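Long-range contacts in uricase (Bacillus fastidiosus, PDB 4R8X), which catalyses the oxidation of urate by molecular oxygen to 5-hydroxyisourate, the first step in the breakdown of urate to (S)-allantoin: residues S164-I169 / L202-A207; V265-N270 / F301-E306; D119-G124 / D133-K138; K36-F41 / E84-E89; E52-S57 / S104-V109. All coordinates share one frame; numbering follows the deposited sequence. Where two conformers were deposited one is given.

Contact 1: S164-I169 / L202-A207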
# COMPACT_ATOMS: atom_id res chain seq x y z
N SER D 164 10.60 -21.23 10.21
CA SER D 164 9.16 -21.46 10.22
C SER D 164 8.56 -20.32 10.99
O SER D 164 9.12 -19.88 12.00
CB SER D 164 8.82 -22.75 10.97
OG SER D 164 9.49 -23.85 10.41
N GLY D 165 7.42 -19.82 10.54
CA GLY D 165 6.79 -18.74 11.28
C GLY D 165 5.34 -18.46 10.96
O GLY D 165 4.75 -19.05 10.05
N ILE D 166 4.78 -17.56 11.75
CA ILE D 166 3.49 -16.96 11.47
C ILE D 166 3.70 -15.45 11.50
O ILE D 166 4.32 -14.91 12.42
CB ILE D 166 2.39 -17.43 12.47
CG1 ILE D 166 1.01 -16.87 12.08
CG2 ILE D 166 2.71 -17.03 13.89
CD1 ILE D 166 0.23 -17.77 11.15
N ALA D 167 3.21 -14.77 10.47
CA ALA D 167 3.45 -13.35 10.29
C ALA D 167 2.14 -12.57 10.43
O ALA D 167 1.08 -13.08 10.08
CB ALA D 167 4.05 -13.09 8.92
N ASP D 168 2.23 -11.36 10.96
CA ASP D 168 1.11 -10.41 10.96
C ASP D 168 -0.08 -10.81 11.83
O ASP D 168 -1.23 -10.61 11.44
CB ASP D 168 0.62 -10.12 9.54
CG ASP D 168 1.65 -9.39 8.70
OD1 ASP D 168 2.71 -9.00 9.24
OD2 ASP D 168 1.40 -9.22 7.49
N ILE D 169 0.19 -11.36 13.01
CA ILE D 169 -0.85 -11.52 14.02
C ILE D 169 -1.13 -10.12 14.59
O ILE D 169 -0.21 -9.42 14.98
CB ILE D 169 -0.38 -12.46 15.16
CG1 ILE D 169 -0.26 -13.90 14.66
CG2 ILE D 169 -1.31 -12.38 16.34
CD1 ILE D 169 0.39 -14.81 15.69
N LEU D 202 2.38 -9.17 16.05
CA LEU D 202 3.39 -10.20 16.35
C LEU D 202 3.77 -10.97 15.10
O LEU D 202 2.90 -11.41 14.35
CB LEU D 202 2.88 -11.21 17.38
CG LEU D 202 2.54 -10.75 18.80
CD1 LEU D 202 2.09 -11.93 19.65
CD2 LEU D 202 3.74 -10.05 19.44
N ASN D 203 5.07 -11.12 14.88
CA ASN D 203 5.60 -12.14 13.99
C ASN D 203 6.33 -13.11 14.89
O ASN D 203 7.16 -12.70 15.71
CB ASN D 203 6.60 -11.55 12.99
CG ASN D 203 5.98 -10.54 12.05
OD1 ASN D 203 4.77 -10.52 11.82
ND2 ASN D 203 6.83 -9.68 11.49
N ILE D 204 6.00 -14.39 14.78
CA ILE D 204 6.61 -15.40 15.63
C ILE D 204 7.28 -16.43 14.76
O ILE D 204 6.72 -16.86 13.75
CB ILE D 204 5.56 -16.09 16.51
CG1 ILE D 204 4.69 -15.05 17.22
CG2 ILE D 204 6.24 -17.01 17.50
CD1 ILE D 204 3.53 -15.64 18.00
N GLY D 205 8.50 -16.82 15.13
CA GLY D 205 9.22 -17.86 14.41
C GLY D 205 9.75 -18.91 15.37
O GLY D 205 9.82 -18.66 16.58
N TRP D 206 10.10 -20.08 14.85
CA TRP D 206 10.65 -21.14 15.68
C TRP D 206 11.66 -21.97 14.89
O TRP D 206 11.69 -21.92 13.66
CB TRP D 206 9.54 -22.03 16.26
CG TRP D 206 8.53 -22.48 15.24
CD1 TRP D 206 8.53 -23.66 14.55
CD2 TRP D 206 7.39 -21.74 14.79
NE1 TRP D 206 7.44 -23.70 13.70
CE2 TRP D 206 6.73 -22.53 13.83
CE3 TRP D 206 6.86 -20.49 15.12
CZ2 TRP D 206 5.57 -22.11 13.18
CZ3 TRP D 206 5.71 -20.06 14.46
CH2 TRP D 206 5.08 -20.88 13.51
N ALA D 207 12.49 -22.71 15.62
CA ALA D 207 13.48 -23.60 15.03
C ALA D 207 13.33 -24.98 15.64
O ALA D 207 13.04 -25.09 16.82
CB ALA D 207 14.90 -23.09 15.25
O HOH W 1 12.07 -23.73 11.56
O HOH W 2 12.54 -19.58 12.46
O HOH W 3 5.79 -9.33 8.43
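The indole of W206 overlaps the start of segment 164-169, with S164 CB and G165 CA over one of its faces. S164 CB comes within 3.2 Å of W206 NE1, while G165 CA stands 3.9 Å from the centroid of the six-membered ring in a CH-pi contact. This reach depends on the first torsion of W206 (chi1 48°), which sets CG between the backbone N and the carbonyl carbon and folds the ring back over the neighbouring strand. With a serine in place of W206, the S164-G165 backbone would probably lose its aromatic cover and a gap would open there. The two strands are central neighbours in the antiparallel sheet of the tunnelling (T-fold) architecture of uricases, with axes 4.7 Å apart at 177°. On the face that carries W206, I169 CD1 meets I204 CD1 at 4.0 Å and I166 CG2 lies 4.0 Å from I204 CB; helix 225-238 packs on I169, I204 and W206. Between I166 and I169 a beta bulge shifts the register by one. There the amide of D168 turns to a side chain, giving N203 OD1 a nearly straight bond (2.8 Å from D168 N, 169°), while D168 O reaches R140 of the second subunit.

Contact 2: V265-N270 / F301-E306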
# COMPACT_ATOMS: atom_id res chain seq x y z
N VAL D 265 12.10 -20.04 20.10
CA VAL D 265 11.02 -19.27 19.52
C VAL D 265 11.48 -17.82 19.47
O VAL D 265 12.01 -17.30 20.44
CB VAL D 265 9.74 -19.37 20.37
CG1 VAL D 265 8.64 -18.52 19.77
CG2 VAL D 265 9.30 -20.83 20.46
N ASN D 266 11.26 -17.15 18.34
CA ASN D 266 11.70 -15.77 18.20
C ASN D 266 10.52 -14.85 17.89
O ASN D 266 9.50 -15.30 17.34
CB ASN D 266 12.81 -15.62 17.16
CG ASN D 266 12.49 -16.34 15.87
OD1 ASN D 266 11.63 -15.90 15.11
ND2 ASN D 266 13.18 -17.45 15.61
N PHE D 267 10.64 -13.59 18.27
CA PHE D 267 9.55 -12.63 18.14
C PHE D 267 10.02 -11.34 17.51
O PHE D 267 11.13 -10.87 17.80
CB PHE D 267 8.99 -12.28 19.51
CG PHE D 267 8.32 -13.42 20.20
CD1 PHE D 267 9.04 -14.29 21.00
CD2 PHE D 267 6.96 -13.61 20.06
CE1 PHE D 267 8.40 -15.35 21.64
CE2 PHE D 267 6.32 -14.66 20.69
CZ PHE D 267 7.04 -15.53 21.49
N GLY D 268 9.16 -10.78 16.67
CA GLY D 268 9.25 -9.39 16.26
C GLY D 268 7.88 -8.79 16.51
O GLY D 268 6.88 -9.34 16.06
N THR D 269 7.82 -7.69 17.26
CA THR D 269 6.55 -7.09 17.65
C THR D 269 6.40 -5.64 17.19
O THR D 269 7.39 -4.98 16.87
CB THR D 269 6.42 -7.00 19.17
OG1 THR D 269 7.24 -5.91 19.63
CG2 THR D 269 6.89 -8.27 19.83
N ASN D 270 5.16 -5.17 17.19
CA ASN D 270 4.86 -3.74 17.22
C ASN D 270 3.90 -3.49 18.37
O ASN D 270 2.95 -4.26 18.57
CB ASN D 270 4.09 -3.27 15.97
CG ASN D 270 4.93 -3.19 14.71
OD1 ASN D 270 4.41 -2.79 13.67
ND2 ASN D 270 6.21 -3.58 14.77
N PHE D 301 13.15 -10.56 20.20
CA PHE D 301 13.53 -11.40 21.33
C PHE D 301 13.43 -12.88 20.98
O PHE D 301 12.55 -13.29 20.24
CB PHE D 301 12.60 -11.09 22.51
CG PHE D 301 13.10 -11.62 23.83
CD1 PHE D 301 14.20 -11.07 24.46
CD2 PHE D 301 12.44 -12.67 24.46
CE1 PHE D 301 14.65 -11.56 25.67
CE2 PHE D 301 12.88 -13.16 25.67
CZ PHE D 301 13.98 -12.60 26.29
N SER D 302 14.35 -13.67 21.52
CA SER D 302 14.26 -15.12 21.39
C SER D 302 14.22 -15.80 22.76
O SER D 302 14.91 -15.38 23.69
CB SER D 302 15.39 -15.69 20.53
OG SER D 302 16.66 -15.45 21.10
N VAL D 303 13.41 -16.84 22.85
CA VAL D 303 13.23 -17.65 24.05
C VAL D 303 13.69 -19.07 23.72
O VAL D 303 13.44 -19.57 22.62
CB VAL D 303 11.75 -17.65 24.49
CG1 VAL D 303 11.59 -18.27 25.87
CG2 VAL D 303 11.20 -16.23 24.50
N HIS D 304 14.40 -19.70 24.66
CA HIS D 304 15.07 -20.97 24.38
C HIS D 304 14.68 -22.00 25.43
O HIS D 304 14.20 -21.63 26.50
CB HIS D 304 16.58 -20.73 24.37
CG HIS D 304 17.00 -19.67 23.40
ND1 HIS D 304 17.58 -19.96 22.19
CD2 HIS D 304 16.88 -18.32 23.45
CE1 HIS D 304 17.82 -18.83 21.54
NE2 HIS D 304 17.41 -17.82 22.28
N GLN D 305 14.84 -23.28 25.13
CA GLN D 305 14.47 -24.32 26.08
C GLN D 305 15.13 -24.14 27.46
O GLN D 305 14.53 -24.45 28.48
CB GLN D 305 14.78 -25.72 25.54
CG GLN D 305 13.85 -26.17 24.40
CD GLN D 305 12.41 -26.41 24.85
OE1 GLN D 305 12.09 -26.31 26.03
NE2 GLN D 305 11.55 -26.75 23.90
N GLU D 306 16.34 -23.59 27.47
CA GLU D 306 17.04 -23.32 28.73
C GLU D 306 16.27 -22.31 29.59
O GLU D 306 16.33 -22.37 30.82
CB GLU D 306 18.47 -22.84 28.46
CG GLU D 306 19.40 -23.91 27.88
CD GLU D 306 19.20 -24.17 26.39
OE1 GLU D 306 18.45 -23.42 25.72
OE2 GLU D 306 19.80 -25.14 25.88
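V265 and V303 face each other as a hydrogen-bonded antiparallel pair, and here the contact is tight. V303 N gives V265 O an almost straight bond of 2.8 Å (171°), and V265 N answers to V303 O at 2.9 Å. One pair further on, F267 N binds F301 O at 2.8 Å in a more bent bond (N-H...O 142°), and the return bond from F301 N to F267 O stretches to 3.2 Å. The phenyl ring of F267 shares the valine face of the sheet. Its edge does the touching: F301 O lies in the ring plane, 3.7 Å from F267 CD1, and CE1 of F267 meets V303 CG2 at 4.1 Å. Helix 244-258 closes this side by packing on V265, F267 and V303. F301 starts from the same face, but its ring leads away from 265-270 and stacks on F58 of the third subunit.

The opposite face is polar and more loosely joined. N266 and S302 stand side by side there as a non-hydrogen-bonded pair, and the N266 amide turns off to E264. With OG set between its backbone N and carbonyl carbon (chi1 62°), S302 shares a 2.8 Å hydrogen bond between OG and H304 NE2, and T4 N of the third subunit also bonds to S302 OG. The main-chain bonds thus fix the register of the two strands, and the apolar face anchors them to a helix of their own chain, while S302 OG and the F301 ring of the outer strand also engage a neighbouring subunit.

Contact 3: D119-G124 / D133-K138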
# COMPACT_ATOMS: atom_id res chain seq x y z
N ASP D 119 -9.28 -18.77 4.28
CA ASP D 119 -10.10 -19.19 5.41
C ASP D 119 -11.23 -20.10 4.96
O ASP D 119 -11.82 -19.88 3.91
CB ASP D 119 -10.79 -17.98 6.06
CG ASP D 119 -9.85 -17.09 6.82
OD1 ASP D 119 -8.87 -17.60 7.43
OD2 ASP D 119 -10.11 -15.88 6.84
N ASP D 120 -11.54 -21.09 5.79
CA ASP D 120 -12.80 -21.81 5.68
C ASP D 120 -13.94 -20.87 6.07
O ASP D 120 -13.80 -20.06 6.99
CB ASP D 120 -12.83 -22.99 6.64
CG ASP D 120 -11.80 -24.05 6.29
OD1 ASP D 120 -11.62 -24.96 7.12
OD2 ASP D 120 -11.19 -23.97 5.20
N ILE D 121 -15.06 -20.97 5.37
CA ILE D 121 -16.21 -20.12 5.64
C ILE D 121 -17.50 -20.92 5.83
O ILE D 121 -17.60 -22.07 5.39
CB ILE D 121 -16.42 -19.08 4.53
CG1 ILE D 121 -16.81 -19.77 3.23
CG2 ILE D 121 -15.16 -18.24 4.35
CD1 ILE D 121 -17.45 -18.83 2.23
N GLN D 122 -18.48 -20.30 6.48
CA GLN D 122 -19.77 -20.92 6.73
C GLN D 122 -20.77 -20.52 5.66
O GLN D 122 -20.88 -19.34 5.31
CB GLN D 122 -20.29 -20.48 8.11
CG GLN D 122 -19.38 -20.92 9.27
CD GLN D 122 -19.22 -22.42 9.34
OE1 GLN D 122 -20.18 -23.14 9.61
NE2 GLN D 122 -18.01 -22.90 9.12
N VAL D 123 -21.49 -21.51 5.12
CA VAL D 123 -22.53 -21.26 4.14
C VAL D 123 -23.83 -21.96 4.55
O VAL D 123 -23.81 -23.05 5.13
CB VAL D 123 -22.14 -21.73 2.72
CG1 VAL D 123 -21.03 -20.84 2.14
CG2 VAL D 123 -21.73 -23.21 2.70
N GLY D 124 -24.95 -21.32 4.24
CA GLY D 124 -26.26 -21.92 4.44
C GLY D 124 -26.55 -22.88 3.31
O GLY D 124 -26.35 -22.56 2.14
N ASP D 133 -16.92 -26.75 1.39
CA ASP D 133 -15.76 -27.46 0.86
C ASP D 133 -15.44 -26.96 -0.54
O ASP D 133 -14.56 -27.48 -1.21
CB ASP D 133 -16.01 -28.98 0.85
CG ASP D 133 -17.22 -29.38 0.03
OD1 ASP D 133 -18.05 -28.50 -0.29
OD2 ASP D 133 -17.34 -30.58 -0.28
N LEU D 134 -16.15 -25.92 -0.96
CA LEU D 134 -16.01 -25.38 -2.31
C LEU D 134 -15.53 -23.94 -2.33
O LEU D 134 -14.75 -23.54 -3.19
CB LEU D 134 -17.34 -25.46 -3.05
CG LEU D 134 -17.94 -26.85 -3.23
CD1 LEU D 134 -19.29 -26.74 -3.90
CD2 LEU D 134 -16.99 -27.69 -4.05
N VAL D 135 -16.04 -23.15 -1.40
CA VAL D 135 -15.77 -21.72 -1.41
C VAL D 135 -14.92 -21.34 -0.21
O VAL D 135 -15.19 -21.79 0.91
CB VAL D 135 -17.08 -20.91 -1.43
CG1 VAL D 135 -16.82 -19.41 -1.33
CG2 VAL D 135 -17.85 -21.23 -2.70
N PHE D 136 -13.90 -20.53 -0.46
CA PHE D 136 -12.97 -20.08 0.59
C PHE D 136 -12.72 -18.59 0.48
O PHE D 136 -12.72 -18.03 -0.61
CB PHE D 136 -11.65 -20.87 0.51
CG PHE D 136 -11.84 -22.35 0.58
CD1 PHE D 136 -11.87 -23.01 1.81
CD2 PHE D 136 -12.01 -23.10 -0.58
CE1 PHE D 136 -12.06 -24.38 1.88
CE2 PHE D 136 -12.20 -24.48 -0.51
CZ PHE D 136 -12.21 -25.12 0.72
N ARG D 137 -12.52 -17.95 1.62
CA ARG D 137 -12.16 -16.54 1.64
C ARG D 137 -10.66 -16.34 1.56
O ARG D 137 -9.92 -16.95 2.32
CB ARG D 137 -12.65 -15.90 2.93
CG ARG D 137 -12.06 -14.53 3.15
CD ARG D 137 -12.65 -13.79 4.36
NE ARG D 137 -12.33 -14.41 5.64
CZ ARG D 137 -12.75 -13.93 6.80
NH1 ARG D 137 -13.51 -12.84 6.83
NH2 ARG D 137 -12.43 -14.52 7.93
N LYS D 138 -10.20 -15.51 0.64
CA LYS D 138 -8.79 -15.12 0.65
C LYS D 138 -8.53 -14.28 1.87
O LYS D 138 -9.09 -13.20 2.01
CB LYS D 138 -8.46 -14.28 -0.58
CG LYS D 138 -7.07 -13.71 -0.52
CD LYS D 138 -6.08 -14.80 -0.81
CE LYS D 138 -4.64 -14.32 -0.55
NZ LYS D 138 -4.18 -14.38 0.85
O HOH W 4 -14.88 -22.87 3.32
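D119 and R137 meet in a salt bridge built on a single carboxylate oxygen. OD2 of D119 takes both NE and NH2 of R137, each at 2.9 Å. NE uses the anti lone pair, whereas NH2 comes from above the carboxylate plane, the two flat groups being turned 61° apart. A bend at the third torsion of R137 (chi3 66°) brings the side of the guanidinium round to the aspartate. Behind this grip, D119 N binds R137 O at 2.8 Å, and R137 N returns to D119 O at 3.1 Å. Further along, I121 packs through two branches, CG2 against R137 CB and CD1 against V135 CG1, both at 3.7 Å. As the chains splay, direct backbone bonding gives way to a water that accepts from I121 N and donates to V135 O. D120 OD2 lies at the edge of the F136 ring, near its plane, and its stronger partner is H37. A long, weak ion pair joins R137 NH1 to E142 of the second subunit. Here the return arm of a beta hairpin turns a corner at residues 133 and 134, so that 135-138 crosses 119-124 at 124° and pairs with a strand of the second subunit, carrying the sheet across the interface.

Contact 4: K36-F41 / E84-E89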
# COMPACT_ATOMS: atom_id res chain seq x y z
N LYS D 36 -4.90 -29.59 8.68
CA LYS D 36 -5.00 -28.53 7.69
C LYS D 36 -5.27 -29.22 6.36
O LYS D 36 -4.42 -29.91 5.82
CB LYS D 36 -3.70 -27.72 7.64
CG LYS D 36 -3.75 -26.47 6.78
CD LYS D 36 -2.57 -25.55 7.07
CE LYS D 36 -2.63 -24.27 6.24
NZ LYS D 36 -1.59 -23.28 6.67
N HIS D 37 -6.48 -29.04 5.84
CA HIS D 37 -6.95 -29.88 4.74
C HIS D 37 -6.19 -29.69 3.42
O HIS D 37 -6.18 -30.59 2.60
CB HIS D 37 -8.47 -29.75 4.54
CG HIS D 37 -8.94 -28.35 4.31
ND1 HIS D 37 -8.78 -27.70 3.10
CD2 HIS D 37 -9.61 -27.49 5.11
CE1 HIS D 37 -9.32 -26.50 3.18
NE2 HIS D 37 -9.82 -26.34 4.40
N ASN D 38 -5.57 -28.53 3.22
CA ASN D 38 -4.75 -28.27 2.02
C ASN D 38 -5.51 -28.32 0.69
O ASN D 38 -4.92 -28.60 -0.36
CB ASN D 38 -3.52 -29.17 1.96
CG ASN D 38 -2.47 -28.80 3.00
OD1 ASN D 38 -2.38 -27.66 3.45
ND2 ASN D 38 -1.65 -29.79 3.38
N THR D 39 -6.81 -28.05 0.73
CA THR D 39 -7.60 -27.94 -0.50
C THR D 39 -6.99 -26.90 -1.42
O THR D 39 -6.90 -27.11 -2.63
CB THR D 39 -9.06 -27.60 -0.18
OG1 THR D 39 -9.64 -28.66 0.58
CG2 THR D 39 -9.88 -27.40 -1.46
N ILE D 40 -6.52 -25.80 -0.84
CA ILE D 40 -5.63 -24.90 -1.54
C ILE D 40 -4.32 -24.87 -0.75
O ILE D 40 -4.32 -24.68 0.47
CB ILE D 40 -6.22 -23.48 -1.67
CG1 ILE D 40 -7.51 -23.53 -2.49
CG2 ILE D 40 -5.21 -22.54 -2.31
CD1 ILE D 40 -8.38 -22.28 -2.38
N PHE D 41 -3.23 -25.12 -1.46
CA PHE D 41 -1.89 -25.10 -0.89
C PHE D 41 -1.14 -24.07 -1.73
O PHE D 41 -0.51 -24.41 -2.74
CB PHE D 41 -1.28 -26.50 -1.03
CG PHE D 41 0.07 -26.67 -0.39
CD1 PHE D 41 0.19 -26.79 0.98
CD2 PHE D 41 1.22 -26.77 -1.17
CE1 PHE D 41 1.45 -26.99 1.57
CE2 PHE D 41 2.46 -26.97 -0.59
CZ PHE D 41 2.58 -27.07 0.78
N GLU D 84 4.31 -34.45 -2.78
CA GLU D 84 3.35 -35.35 -2.16
C GLU D 84 3.19 -35.10 -0.66
O GLU D 84 2.42 -35.78 0.01
CB GLU D 84 3.74 -36.81 -2.41
CG GLU D 84 3.76 -37.18 -3.89
CD GLU D 84 3.97 -38.65 -4.14
OE1 GLU D 84 4.81 -39.00 -5.00
OE2 GLU D 84 3.29 -39.47 -3.49
N GLY D 85 3.91 -34.11 -0.15
CA GLY D 85 3.86 -33.80 1.27
C GLY D 85 2.78 -32.79 1.61
O GLY D 85 1.96 -32.45 0.76
N ALA D 86 2.81 -32.29 2.84
CA ALA D 86 1.69 -31.50 3.35
C ALA D 86 2.11 -30.21 4.04
O ALA D 86 1.25 -29.52 4.60
CB ALA D 86 0.85 -32.32 4.32
N THR D 87 3.39 -29.88 4.00
CA THR D 87 3.90 -28.71 4.74
C THR D 87 4.69 -27.77 3.86
O THR D 87 5.27 -28.16 2.85
CB THR D 87 4.79 -29.09 5.96
OG1 THR D 87 6.09 -29.50 5.50
CG2 THR D 87 4.15 -30.18 6.79
N LEU D 88 4.71 -26.50 4.25
CA LEU D 88 5.43 -25.49 3.50
C LEU D 88 6.93 -25.79 3.52
O LEU D 88 7.60 -25.73 2.49
CB LEU D 88 5.15 -24.11 4.09
CG LEU D 88 5.69 -22.91 3.30
CD1 LEU D 88 5.21 -22.94 1.85
CD2 LEU D 88 5.22 -21.63 3.96
N GLU D 89 7.44 -26.12 4.71
CA GLU D 89 8.86 -26.43 4.85
C GLU D 89 9.26 -27.66 4.04
O GLU D 89 10.35 -27.69 3.47
CB GLU D 89 9.21 -26.67 6.32
CG GLU D 89 8.98 -25.49 7.24
CD GLU D 89 7.61 -25.49 7.90
OE1 GLU D 89 7.49 -24.88 8.97
OE2 GLU D 89 6.66 -26.11 7.36
O HOH W 5 -0.17 -27.14 5.10
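N38 reaches A86 O with its amide, donating from ND2 over 3.2 Å. The bond is far from head-on: the donor stands at a C=O...N angle of only 115° and is tilted from the carbonyl plane. Bent back beside its backbone N (chi1 -71°), the amide also gives ND2 to N20 O, and its other end is held by a water that donates to N38 OD1 and to A86 O, each at 2.8 Å. A86 O therefore receives both the amide and the water, while A86 CB rests 3.7 Å from N38 ND2. Next in the chain, T39 N binds ND1 of H37 and closes the turn around N38. F41 then sends its ring toward the second segment, CG lying anti to the backbone N (chi1 -175°). The ring meets T87 O with its edge, CZ lying 3.6 Å from that oxygen, while A86 O approaches CE1 obliquely at 4.0 Å; the bridging water lies near the ring plane. T87 is the N-cap of helix 88-102, its OG1 capping G90 N. The contact thus sets the start of strand 40-50 against the entry to that helix, whose first residue, L88, packs on A113 of strand 108-125 and on V144 and A146 of strand 143-153.

Contact 5: E52-S57 / S104-V109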
# COMPACT_ATOMS: atom_id res chain seq x y z
N GLU D 52 29.87 -20.20 -6.76
CA GLU D 52 31.04 -19.50 -7.27
C GLU D 52 31.07 -19.48 -8.80
O GLU D 52 31.63 -18.57 -9.41
CB GLU D 52 32.33 -20.13 -6.73
CG GLU D 52 32.44 -21.62 -7.02
CD GLU D 52 33.82 -22.18 -6.73
OE1 GLU D 52 34.81 -21.44 -6.87
OE2 GLU D 52 33.91 -23.37 -6.35
N GLN D 53 30.46 -20.49 -9.42
CA GLN D 53 30.45 -20.59 -10.87
C GLN D 53 29.54 -19.57 -11.56
O GLN D 53 29.50 -19.52 -12.79
CB GLN D 53 30.10 -22.00 -11.31
CG GLN D 53 31.16 -23.02 -10.93
CD GLN D 53 30.96 -24.36 -11.60
OE1 GLN D 53 30.88 -24.45 -12.82
NE2 GLN D 53 30.85 -25.41 -10.79
N LEU D 54 28.81 -18.77 -10.79
CA LEU D 54 27.96 -17.72 -11.35
C LEU D 54 28.74 -16.43 -11.59
O LEU D 54 28.21 -15.47 -12.13
CB LEU D 54 26.77 -17.45 -10.43
CG LEU D 54 25.88 -18.65 -10.12
CD1 LEU D 54 24.72 -18.27 -9.22
CD2 LEU D 54 25.36 -19.29 -11.41
N LEU D 55 29.99 -16.39 -11.17
CA LEU D 55 30.73 -15.12 -11.16
C LEU D 55 30.82 -14.46 -12.53
O LEU D 55 30.57 -13.27 -12.67
CB LEU D 55 32.13 -15.31 -10.58
CG LEU D 55 32.98 -14.04 -10.52
CD1 LEU D 55 32.40 -13.02 -9.54
CD2 LEU D 55 34.41 -14.40 -10.16
N THR D 56 31.15 -15.23 -13.56
CA THR D 56 31.34 -14.61 -14.86
C THR D 56 30.03 -14.13 -15.52
O THR D 56 30.08 -13.36 -16.47
CB THR D 56 32.11 -15.52 -15.83
OG1 THR D 56 31.39 -16.75 -15.97
CG2 THR D 56 33.53 -15.80 -15.30
N SER D 57 28.88 -14.56 -15.00
CA SER D 57 27.62 -14.02 -15.48
C SER D 57 27.56 -12.54 -15.13
O SER D 57 26.96 -11.74 -15.85
CB SER D 57 26.41 -14.80 -14.92
OG SER D 57 26.15 -14.53 -13.55
N SER D 104 24.28 -29.05 -11.54
CA SER D 104 25.47 -29.42 -10.79
C SER D 104 26.37 -28.23 -10.47
O SER D 104 27.16 -28.28 -9.54
CB SER D 104 26.27 -30.46 -11.58
OG SER D 104 26.69 -29.92 -12.81
N HIS D 105 26.24 -27.16 -11.25
CA HIS D 105 27.08 -25.97 -11.08
C HIS D 105 26.62 -25.03 -9.95
O HIS D 105 27.29 -24.05 -9.64
CB HIS D 105 27.14 -25.19 -12.39
CG HIS D 105 25.83 -24.63 -12.82
ND1 HIS D 105 24.87 -25.38 -13.47
CD2 HIS D 105 25.30 -23.39 -12.69
CE1 HIS D 105 23.82 -24.63 -13.72
NE2 HIS D 105 24.05 -23.42 -13.25
N LEU D 106 25.47 -25.33 -9.35
CA LEU D 106 24.99 -24.55 -8.22
C LEU D 106 25.57 -25.10 -6.92
O LEU D 106 25.69 -26.32 -6.77
CB LEU D 106 23.47 -24.63 -8.15
CG LEU D 106 22.70 -24.13 -9.38
CD1 LEU D 106 21.21 -24.29 -9.16
CD2 LEU D 106 23.07 -22.68 -9.70
N ASP D 107 25.93 -24.21 -6.00
CA ASP D 107 26.44 -24.60 -4.68
C ASP D 107 25.34 -24.58 -3.62
O ASP D 107 25.40 -25.33 -2.66
CB ASP D 107 27.57 -23.67 -4.20
CG ASP D 107 28.79 -23.68 -5.10
OD1 ASP D 107 29.01 -24.67 -5.83
OD2 ASP D 107 29.56 -22.69 -5.06
N ALA D 108 24.36 -23.70 -3.78
CA ALA D 108 23.29 -23.59 -2.79
C ALA D 108 22.05 -23.01 -3.44
O ALA D 108 22.15 -22.28 -4.43
CB ALA D 108 23.73 -22.73 -1.60
N VAL D 109 20.89 -23.37 -2.89
CA VAL D 109 19.61 -22.84 -3.32
C VAL D 109 18.78 -22.42 -2.11
O VAL D 109 18.63 -23.20 -1.17
CB VAL D 109 18.82 -23.88 -4.13
CG1 VAL D 109 17.45 -23.31 -4.55
CG2 VAL D 109 19.61 -24.31 -5.36
O HOH W 6 31.91 -24.57 -5.12
O HOH W 7 29.14 -22.89 -8.27
O HOH W 8 31.14 -25.62 -8.18
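Two acidic side chains approach one another here: E52 OE2 and D107 OD2 are 4.6 Å apart, with their carboxylate planes turned 58° from each other. A water mediates, donating to E52 OE2 at 2.6 Å and weakly to D107 OD1, and the water and the nearby backbone N-H probably ease the repulsion. That N-H is of E52 itself, at the opening of a 3-10 segment: E52 N donates to D107 OD2 over 3.0 Å, arriving from above the carboxylate plane. D107 OD1 faces further waters through weak bonds. One of them accepts from Q53 N and donates to H105 O at 2.6 Å, tying the two backbones together; another accepts from Q53 NE2. A leucine in place of D107 would probably leave E52 N without its carboxylate acceptor and take from the three waters the bonds that draw them to this side. Q53 lies obliquely across H105, its OE1 3.8 Å from H105 CB and the amide 67° from the imidazole plane. Deeper in, with CG between its backbone N and carbonyl carbon (chi1 65°), H105 turns its ring edge to L54, CD2 to CD2 at 4.3 Å; L54 CD2 also meets L106 CD2 at 4.4 Å. Beyond L54, its carbonyl oxygen accepts both the N and the OG of S57, binding the 3-10 segment to helix 55-59. D107 and A108 form a classic beta bulge against K50 as strand 108-125 begins beside strand 40-50. Helix 88-102 packs on L106, strand 5-17 touches L54 through Y7, and I183 of the third subunit lies against H105.

Overall arrangement
All five contacts reach the long antiparallel sheet, contact 5 where strand 108-125 begins. Contacts 1 and 2 are buried and adjoin: 198-208 and 262-271 are neighbouring strands, and G205 O and N266 N are 2.7 Å apart, probably hydrogen-bonded. Both rest on antiparallel backbone bonds, interrupted by a bulge in contact 1, and on apolar faces packed by helices. Contact 4, also buried, relies instead on one amide, a water and a ring edge; E89 links it to S164 of contact 1, and H37 to D120 of contact 3. Contacts 3 and 5 lie farther out; their centres are about 45 Å apart, though both use strand 108-125, and there charged groups and waters take over.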